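Local coordinates for protein glycerol kinase, putative (Plasmodium falciparum, PDB 2W40) that probably uses ATP to phosphorylate glycerol to sn-glycerol 3-phosphate, as a member of the FGGY family of carbohydrate kinases, at residues I81-E86 and N166-L171; D183-S188 and G244-Q249; I290-Y295 and K304-G309. All blocks are in the same frame, centred on the assembly; numbering follows the deposited sequence.

Interaction 1 of 3, residues I81-E86 and N166-L171; sequences ITNQRE and NINTWL
The glycerol pocket of this FGGY kinase is edged by the turn where strand 74-83 runs out. Asn83 at the end of the strand and Gln84 just after it pack on the first turn of helix 167-176, while Glu86 only brings its backbone O near Asn166, the N-cap residue. No direct hydrogen bond crosses; water 1 bridges instead, donating to Gln84 O at 2.7 Å and accepting from Ile167 N at 2.9 Å, which satisfies a first-turn amide. Ile167 meets two neighbours with two branches: CG2 lies 3.7 Å from Asn83 CB, while CG1 sits 3.8 Å from Gln84 NE2. That nitrogen donates to Gln11 OE1, and Gln84 OE1 is bonded to Thr87 OG1. The amide planes of Asn83 and Asn168 are nearly parallel, 10° apart, and the side chains cross, Asn83 OD1 resting 3.5 Å from Asn168 CB; the Asn168 amide finds its main polar partner in Thr182. With chi1 at 58°, the Asn83 amide is folded back over its own chain, and ND2 donates to Gln84 O (2.9 Å) from above the carbonyl plane and also to Asn186 OD1. Further back along the strand, Ile81 CG2 reaches Leu171 CD2 at 4.2 Å. Glu86 OE1 and Arg85 N hydrogen-bond the bound glycerol. Strand 74-83 runs between strands 3-11 and 241-247, and Leu171 also leans on Ile9 and Gln11 of strand 3-11.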
# COMPACT_ATOMS: atom_id res chain seq x y z
N ILE C 81 -4.14 -27.13 -27.83
CA ILE C 81 -4.08 -26.90 -26.41
C ILE C 81 -2.90 -25.98 -26.10
O ILE C 81 -1.77 -26.20 -26.57
CB ILE C 81 -3.92 -28.22 -25.64
CG1 ILE C 81 -5.25 -28.97 -25.79
CG2 ILE C 81 -3.56 -27.95 -24.17
CD1 ILE C 81 -5.36 -30.31 -25.14
N THR C 82 -3.16 -24.92 -25.31
CA THR C 82 -2.11 -24.11 -24.75
C THR C 82 -2.43 -23.76 -23.33
O THR C 82 -3.58 -23.87 -22.91
CB THR C 82 -1.85 -22.87 -25.67
OG1 THR C 82 -0.63 -22.27 -25.30
CG2 THR C 82 -3.00 -21.87 -25.67
N ASN C 83 -1.41 -23.39 -22.57
CA ASN C 83 -1.60 -23.39 -21.11
C ASN C 83 -0.57 -22.59 -20.38
O ASN C 83 0.55 -22.42 -20.85
CB ASN C 83 -1.39 -24.84 -20.61
CG ASN C 83 0.00 -25.39 -21.00
OD1 ASN C 83 0.24 -25.70 -22.20
ND2 ASN C 83 0.92 -25.62 -19.96
N GLN C 84 -0.97 -22.08 -19.22
CA GLN C 84 -0.07 -21.54 -18.23
C GLN C 84 1.03 -22.62 -17.99
O GLN C 84 0.72 -23.82 -17.74
CB GLN C 84 -0.86 -21.30 -16.92
CG GLN C 84 -1.71 -22.45 -16.42
CD GLN C 84 -2.02 -22.43 -14.92
OE1 GLN C 84 -1.22 -21.95 -14.12
NE2 GLN C 84 -3.15 -23.04 -14.55
N ARG C 85 2.27 -22.19 -18.10
CA ARG C 85 3.42 -23.06 -18.02
C ARG C 85 3.80 -23.26 -16.50
O ARG C 85 3.26 -22.54 -15.65
CB ARG C 85 4.54 -22.47 -18.81
CG ARG C 85 4.20 -22.28 -20.31
CD ARG C 85 5.25 -21.44 -21.12
NE ARG C 85 5.37 -20.16 -20.47
CZ ARG C 85 6.38 -19.30 -20.66
NH1 ARG C 85 7.29 -19.54 -21.60
NH2 ARG C 85 6.52 -18.25 -19.86
N GLU C 86 4.76 -24.17 -16.24
CA GLU C 86 5.43 -24.42 -14.97
C GLU C 86 4.53 -25.05 -13.90
O GLU C 86 4.95 -25.88 -13.14
CB GLU C 86 6.14 -23.22 -14.41
CG GLU C 86 7.26 -22.63 -15.28
CD GLU C 86 6.81 -21.54 -16.25
OE1 GLU C 86 5.70 -20.97 -16.07
OE2 GLU C 86 7.57 -21.21 -17.21
N ASN C 166 2.62 -31.01 -16.38
CA ASN C 166 2.15 -29.68 -16.49
C ASN C 166 0.66 -29.62 -16.92
O ASN C 166 0.06 -30.62 -17.17
CB ASN C 166 3.02 -28.87 -17.40
CG ASN C 166 4.49 -28.65 -16.90
OD1 ASN C 166 5.43 -28.83 -17.72
ND2 ASN C 166 4.72 -28.28 -15.62
N ILE C 167 0.08 -28.44 -17.07
CA ILE C 167 -1.35 -28.33 -17.30
C ILE C 167 -1.75 -28.95 -18.66
O ILE C 167 -2.77 -29.56 -18.81
CB ILE C 167 -1.80 -26.87 -17.20
CG1 ILE C 167 -1.74 -26.38 -15.74
CG2 ILE C 167 -3.20 -26.61 -17.88
CD1 ILE C 167 -2.91 -26.90 -14.90
N ASN C 168 -0.85 -28.81 -19.65
CA ASN C 168 -1.11 -29.44 -20.93
C ASN C 168 -1.27 -30.93 -20.85
O ASN C 168 -2.22 -31.49 -21.40
CB ASN C 168 -0.04 -29.15 -21.95
CG ASN C 168 1.34 -29.58 -21.53
OD1 ASN C 168 1.76 -29.28 -20.39
ND2 ASN C 168 2.10 -30.15 -22.46
N THR C 169 -0.34 -31.57 -20.10
CA THR C 169 -0.38 -33.00 -19.84
C THR C 169 -1.67 -33.42 -19.13
O THR C 169 -2.31 -34.47 -19.46
CB THR C 169 0.87 -33.43 -19.08
OG1 THR C 169 2.01 -32.99 -19.81
CG2 THR C 169 0.92 -35.00 -18.92
N TRP C 170 -2.08 -32.61 -18.15
CA TRP C 170 -3.28 -32.84 -17.37
C TRP C 170 -4.54 -32.82 -18.34
O TRP C 170 -5.42 -33.71 -18.29
CB TRP C 170 -3.36 -31.81 -16.26
CG TRP C 170 -4.59 -31.83 -15.41
CD1 TRP C 170 -5.50 -30.81 -15.28
CD2 TRP C 170 -5.08 -32.91 -14.58
NE1 TRP C 170 -6.51 -31.17 -14.39
CE2 TRP C 170 -6.30 -32.46 -13.97
CE3 TRP C 170 -4.62 -34.21 -14.33
CZ2 TRP C 170 -7.04 -33.24 -13.07
CZ3 TRP C 170 -5.33 -35.00 -13.45
CH2 TRP C 170 -6.54 -34.52 -12.81
N LEU C 171 -4.64 -31.79 -19.14
CA LEU C 171 -5.78 -31.66 -20.03
C LEU C 171 -5.84 -32.82 -21.01
O LEU C 171 -6.89 -33.39 -21.25
CB LEU C 171 -5.71 -30.30 -20.74
CG LEU C 171 -6.35 -29.10 -20.11
CD1 LEU C 171 -6.20 -28.98 -18.60
CD2 LEU C 171 -6.12 -27.79 -20.89
O HOH W 1 1.66 -26.06 -16.62

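Interaction 2 of 3, residues D183-S188 and G244-Q249; sequences DVTNAS and GCIGDQ
A buried polar contact joins the short helix 184-187 to the point where strand 241-247 gives way to helix 248-255, in the N-terminal half of the kinase. Its one direct hydrogen bond runs from Gly247 N to Thr185 OG1, 2.8 Å long and nearly straight at 177°. Gly247 is itself the N-cap residue of the second helix, so a side chain of one helix grips the backbone at the start of another. Thr185 OG1 also lies very close to Asp183 OD2, at 2.5 Å, a length too short to be trusted as a measure of strength. Thr185 chi1, 70°, places OG1 between backbone N and carbonyl carbon, from where it can meet both partners and also lie 3.5 Å from Ile246 CG1. Asp183 caps its own helix: OD2 accepts from Asn186 N, which approaches from above the carboxylate plane, and more weakly from Thr185 N. Its OD1 uses the syn lone pair for Asn186 ND2 at 2.8 Å, with the acceptor in the plane of the amide, which restrains the rotation of both flat groups. The carboxylate carbon CG of Asp183 packs 3.3 Å from Cys245 O, an oxygen that also accepts from Asn222 ND2. Several donors round one buried carboxylate would probably favour its charged form. A strand leading into a helix through a side-chain-bound N-cap glycine, with Asp248 and Gln249 just beyond it hydrogen-bonding glycerol, puts this strand-to-helix junction beside the bound glycerol, in a domain of the actin-like ATPase superfamily.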
# COMPACT_ATOMS: atom_id res chain seq x y z
N ASP C 183 4.80 -31.43 -24.65
CA ASP C 183 5.48 -30.86 -25.84
C ASP C 183 6.78 -30.21 -25.43
O ASP C 183 7.03 -29.91 -24.24
CB ASP C 183 4.59 -29.90 -26.58
CG ASP C 183 4.47 -28.60 -25.85
OD1 ASP C 183 3.56 -28.49 -24.99
OD2 ASP C 183 5.32 -27.71 -26.04
N VAL C 184 7.68 -30.07 -26.40
CA VAL C 184 9.01 -29.55 -26.10
C VAL C 184 9.05 -28.17 -25.40
O VAL C 184 9.95 -27.88 -24.59
CB VAL C 184 9.85 -29.42 -27.39
CG1 VAL C 184 10.27 -30.74 -28.02
CG2 VAL C 184 9.15 -28.55 -28.41
N THR C 185 8.10 -27.30 -25.67
CA THR C 185 8.04 -25.99 -24.99
C THR C 185 7.68 -26.10 -23.49
O THR C 185 8.42 -25.55 -22.65
CB THR C 185 7.17 -24.95 -25.70
OG1 THR C 185 5.76 -25.29 -25.60
CG2 THR C 185 7.64 -24.81 -27.17
N ASN C 186 6.65 -26.90 -23.17
CA ASN C 186 6.31 -27.13 -21.79
C ASN C 186 7.38 -27.92 -21.04
O ASN C 186 7.69 -27.58 -19.89
CB ASN C 186 4.96 -27.83 -21.69
CG ASN C 186 3.77 -26.82 -21.72
OD1 ASN C 186 3.61 -26.02 -20.79
ND2 ASN C 186 2.95 -26.90 -22.74
N ALA C 187 7.97 -28.91 -21.71
CA ALA C 187 9.03 -29.70 -21.07
C ALA C 187 10.22 -28.80 -20.70
O ALA C 187 10.93 -29.07 -19.70
CB ALA C 187 9.50 -30.89 -21.91
N SER C 188 10.47 -27.75 -21.47
CA SER C 188 11.62 -26.85 -21.25
C SER C 188 11.44 -25.93 -20.00
O SER C 188 12.38 -25.23 -19.61
CB SER C 188 11.86 -26.02 -22.50
OG SER C 188 10.99 -24.90 -22.58
N GLY C 244 -2.39 -30.07 -31.74
CA GLY C 244 -1.37 -29.12 -31.42
C GLY C 244 -1.33 -28.84 -29.95
O GLY C 244 -2.33 -28.86 -29.29
N CYS C 245 -0.12 -28.63 -29.44
CA CYS C 245 0.11 -28.33 -28.05
C CYS C 245 1.35 -27.56 -27.84
O CYS C 245 2.38 -27.91 -28.36
CB CYS C 245 0.26 -29.64 -27.33
SG CYS C 245 0.32 -29.55 -25.48
N ILE C 246 1.25 -26.49 -27.08
CA ILE C 246 2.38 -25.54 -26.88
C ILE C 246 2.12 -24.74 -25.59
O ILE C 246 0.95 -24.45 -25.27
CB ILE C 246 2.54 -24.63 -28.14
CG1 ILE C 246 3.79 -23.81 -28.05
CG2 ILE C 246 1.23 -23.78 -28.33
CD1 ILE C 246 4.32 -23.27 -29.43
N GLY C 247 3.19 -24.35 -24.88
CA GLY C 247 3.13 -23.43 -23.78
C GLY C 247 2.58 -22.04 -24.23
O GLY C 247 2.78 -21.63 -25.37
N ASP C 248 1.80 -21.39 -23.36
CA ASP C 248 1.09 -20.18 -23.71
C ASP C 248 1.95 -19.10 -24.30
O ASP C 248 1.56 -18.53 -25.38
CB ASP C 248 0.08 -19.70 -22.67
CG ASP C 248 0.69 -19.31 -21.29
OD1 ASP C 248 1.91 -19.33 -21.13
OD2 ASP C 248 -0.13 -19.00 -20.37
N GLN C 249 3.09 -18.82 -23.68
CA GLN C 249 3.88 -17.63 -24.14
C GLN C 249 4.53 -17.96 -25.53
O GLN C 249 4.71 -17.07 -26.38
CB GLN C 249 4.85 -17.19 -23.12
CG GLN C 249 4.19 -16.71 -21.81
CD GLN C 249 3.00 -15.76 -22.07
OE1 GLN C 249 3.19 -14.81 -22.89
NE2 GLN C 249 1.80 -16.05 -21.52

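Interaction 3 of 3, residues I290-Y295 and K304-G309; sequences ITTICY and KYALEG
Strands 290-295 and 304-309 run antiparallel with their short axes at 132°, paired from Ile290 opposite Glu308 to Tyr295 opposite Lys304, and the register slips by one residue near the second end. Ile290 and Glu308 exchange two backbone bonds, each 2.9 Å; Thr292 and Ala306 likewise exchange two, at 3.0 Å. At the slip, Cys294 N and Tyr295 N both turn to Lys304 O, the first at 2.8 Å and the second weakly, which makes a classic beta bulge. Lys304 N then returns to Tyr295 O.

Beyond the bulge, Tyr295 and Lys304 lie alongside each other and point the same way. Lys304 CB sits over one face of the phenol ring, 4.0 Å from its centroid, in a CH-pi contact, while CG approaches the rim at CE1. Bends at chi2 (-56°) and chi4 then carry the lysine chain off the ring toward water 2, to which NZ donates; this water is also hydrogen-bonded to Tyr295 OH and lies in the ring plane at its edge.

The two strands form a beta hairpin at the margin of the mixed sheet of the C-terminal half, 290-295 being the outermost strand and 304-311 pairing next with 272-279. On the face bearing Thr292 and Ala306, the alanine CB lies 3.9 Å from Thr292 CG2, and the bulge residue Cys294 brings its CB to the same methyl. Glu308 follows with its chain extended; OE1 forms salt bridges to Arg85 and Arg189, and OE2 is hydrogen-bonded to Ser310 OG. In the non-hydrogen-bonded pair before the bulge, Ile293 CD1 meets the Tyr305 ring obliquely, 3.3 Å from CE1, whereas Thr292 O lies at that ring's edge near its plane. Tyr305 OH is hydrogen-bonded to Ile195 O.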
# COMPACT_ATOMS: atom_id res chain seq x y z
N ILE C 290 16.12 -16.27 -19.50
CA ILE C 290 16.04 -17.74 -19.56
C ILE C 290 16.11 -18.22 -21.02
O ILE C 290 15.47 -17.64 -21.89
CB ILE C 290 14.69 -18.20 -18.95
CG1 ILE C 290 14.65 -17.99 -17.41
CG2 ILE C 290 14.37 -19.71 -19.34
CD1 ILE C 290 13.41 -18.41 -16.79
N THR C 291 16.91 -19.23 -21.28
CA THR C 291 16.97 -19.91 -22.60
C THR C 291 15.86 -20.94 -22.68
O THR C 291 15.78 -21.79 -21.78
CB THR C 291 18.31 -20.66 -22.76
OG1 THR C 291 19.33 -19.75 -22.51
CG2 THR C 291 18.47 -21.31 -24.13
N THR C 292 14.97 -20.82 -23.65
CA THR C 292 13.84 -21.73 -23.76
C THR C 292 13.65 -22.16 -25.25
O THR C 292 14.36 -21.71 -26.14
CB THR C 292 12.57 -21.07 -23.16
OG1 THR C 292 11.57 -22.05 -23.00
CG2 THR C 292 12.07 -19.89 -24.11
N ILE C 293 12.80 -23.12 -25.43
CA ILE C 293 12.44 -23.58 -26.76
C ILE C 293 11.33 -22.63 -27.27
O ILE C 293 10.35 -22.38 -26.51
CB ILE C 293 11.87 -25.00 -26.80
CG1 ILE C 293 12.84 -26.06 -26.29
CG2 ILE C 293 11.35 -25.28 -28.22
CD1 ILE C 293 14.02 -26.22 -27.08
N CYS C 294 11.48 -22.01 -28.45
CA CYS C 294 10.40 -21.25 -29.03
C CYS C 294 9.31 -22.16 -29.64
O CYS C 294 8.11 -22.05 -29.28
CB CYS C 294 10.93 -20.28 -30.06
SG CYS C 294 9.85 -18.84 -30.35
N TYR C 295 9.70 -23.09 -30.51
CA TYR C 295 8.78 -24.08 -31.08
C TYR C 295 9.62 -25.12 -31.82
O TYR C 295 10.76 -24.85 -32.20
CB TYR C 295 7.73 -23.38 -31.98
CG TYR C 295 8.32 -22.41 -33.00
CD1 TYR C 295 8.94 -22.88 -34.17
CD2 TYR C 295 8.40 -21.06 -32.75
CE1 TYR C 295 9.55 -21.99 -35.02
CE2 TYR C 295 9.00 -20.19 -33.65
CZ TYR C 295 9.55 -20.66 -34.78
OH TYR C 295 10.20 -19.76 -35.70
N LYS C 304 13.56 -24.04 -32.95
CA LYS C 304 13.93 -22.64 -32.83
C LYS C 304 13.90 -22.33 -31.32
O LYS C 304 13.01 -22.79 -30.61
CB LYS C 304 12.97 -21.72 -33.57
CG LYS C 304 12.90 -21.98 -35.12
CD LYS C 304 14.24 -21.90 -35.85
CE LYS C 304 14.12 -22.17 -37.40
NZ LYS C 304 13.88 -20.93 -38.13
N TYR C 305 14.94 -21.66 -30.91
CA TYR C 305 15.16 -21.24 -29.53
C TYR C 305 14.75 -19.81 -29.30
O TYR C 305 14.54 -19.05 -30.20
CB TYR C 305 16.62 -21.50 -29.16
CG TYR C 305 16.92 -22.92 -29.01
CD1 TYR C 305 16.70 -23.55 -27.78
CD2 TYR C 305 17.45 -23.69 -30.06
CE1 TYR C 305 17.01 -24.90 -27.62
CE2 TYR C 305 17.81 -25.04 -29.92
CZ TYR C 305 17.59 -25.67 -28.70
OH TYR C 305 17.81 -27.00 -28.50
N ALA C 306 14.75 -19.43 -28.03
CA ALA C 306 14.34 -18.09 -27.61
C ALA C 306 15.09 -17.73 -26.32
O ALA C 306 15.61 -18.60 -25.59
CB ALA C 306 12.87 -17.94 -27.42
N LEU C 307 15.16 -16.45 -26.07
CA LEU C 307 15.54 -15.82 -24.77
C LEU C 307 14.28 -15.24 -24.23
O LEU C 307 13.49 -14.67 -24.98
CB LEU C 307 16.65 -14.79 -24.91
CG LEU C 307 18.03 -15.29 -24.91
CD1 LEU C 307 19.08 -14.12 -25.15
CD2 LEU C 307 18.45 -16.07 -23.66
N GLU C 308 14.04 -15.41 -22.96
CA GLU C 308 12.78 -14.95 -22.36
C GLU C 308 13.03 -14.19 -21.07
O GLU C 308 13.83 -14.58 -20.19
CB GLU C 308 11.85 -16.12 -21.97
CG GLU C 308 10.58 -15.71 -21.15
CD GLU C 308 9.56 -16.81 -20.88
OE1 GLU C 308 9.45 -17.75 -21.72
OE2 GLU C 308 8.88 -16.70 -19.85
N GLY C 309 12.29 -13.09 -20.96
CA GLY C 309 12.17 -12.26 -19.78
C GLY C 309 10.80 -12.36 -19.23
O GLY C 309 9.83 -12.08 -19.90
O HOH W 2 10.86 -20.82 -37.97

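Along the chain the three contacts follow in series, and in space interactions 1 and 2 have centres about 8 Å apart, interactions 2 and 3 about 11 Å, and interactions 1 and 3 about 17 Å. The first two share one sheet, where strands 74-83 and 241-247 are neighbours, and both lie in the N-terminal FGGY domain. Interaction 3 belongs to the other sheet, in the C-terminal FGGY domain. The bound glycerol touches residues of interactions 1 and 2. Polar contacts join this glycerol-binding part to the hairpin across the two domains: a salt bridge between interactions 1 and 3, and Ser188 OG with Thr292 OG1 between interactions 2 and 3.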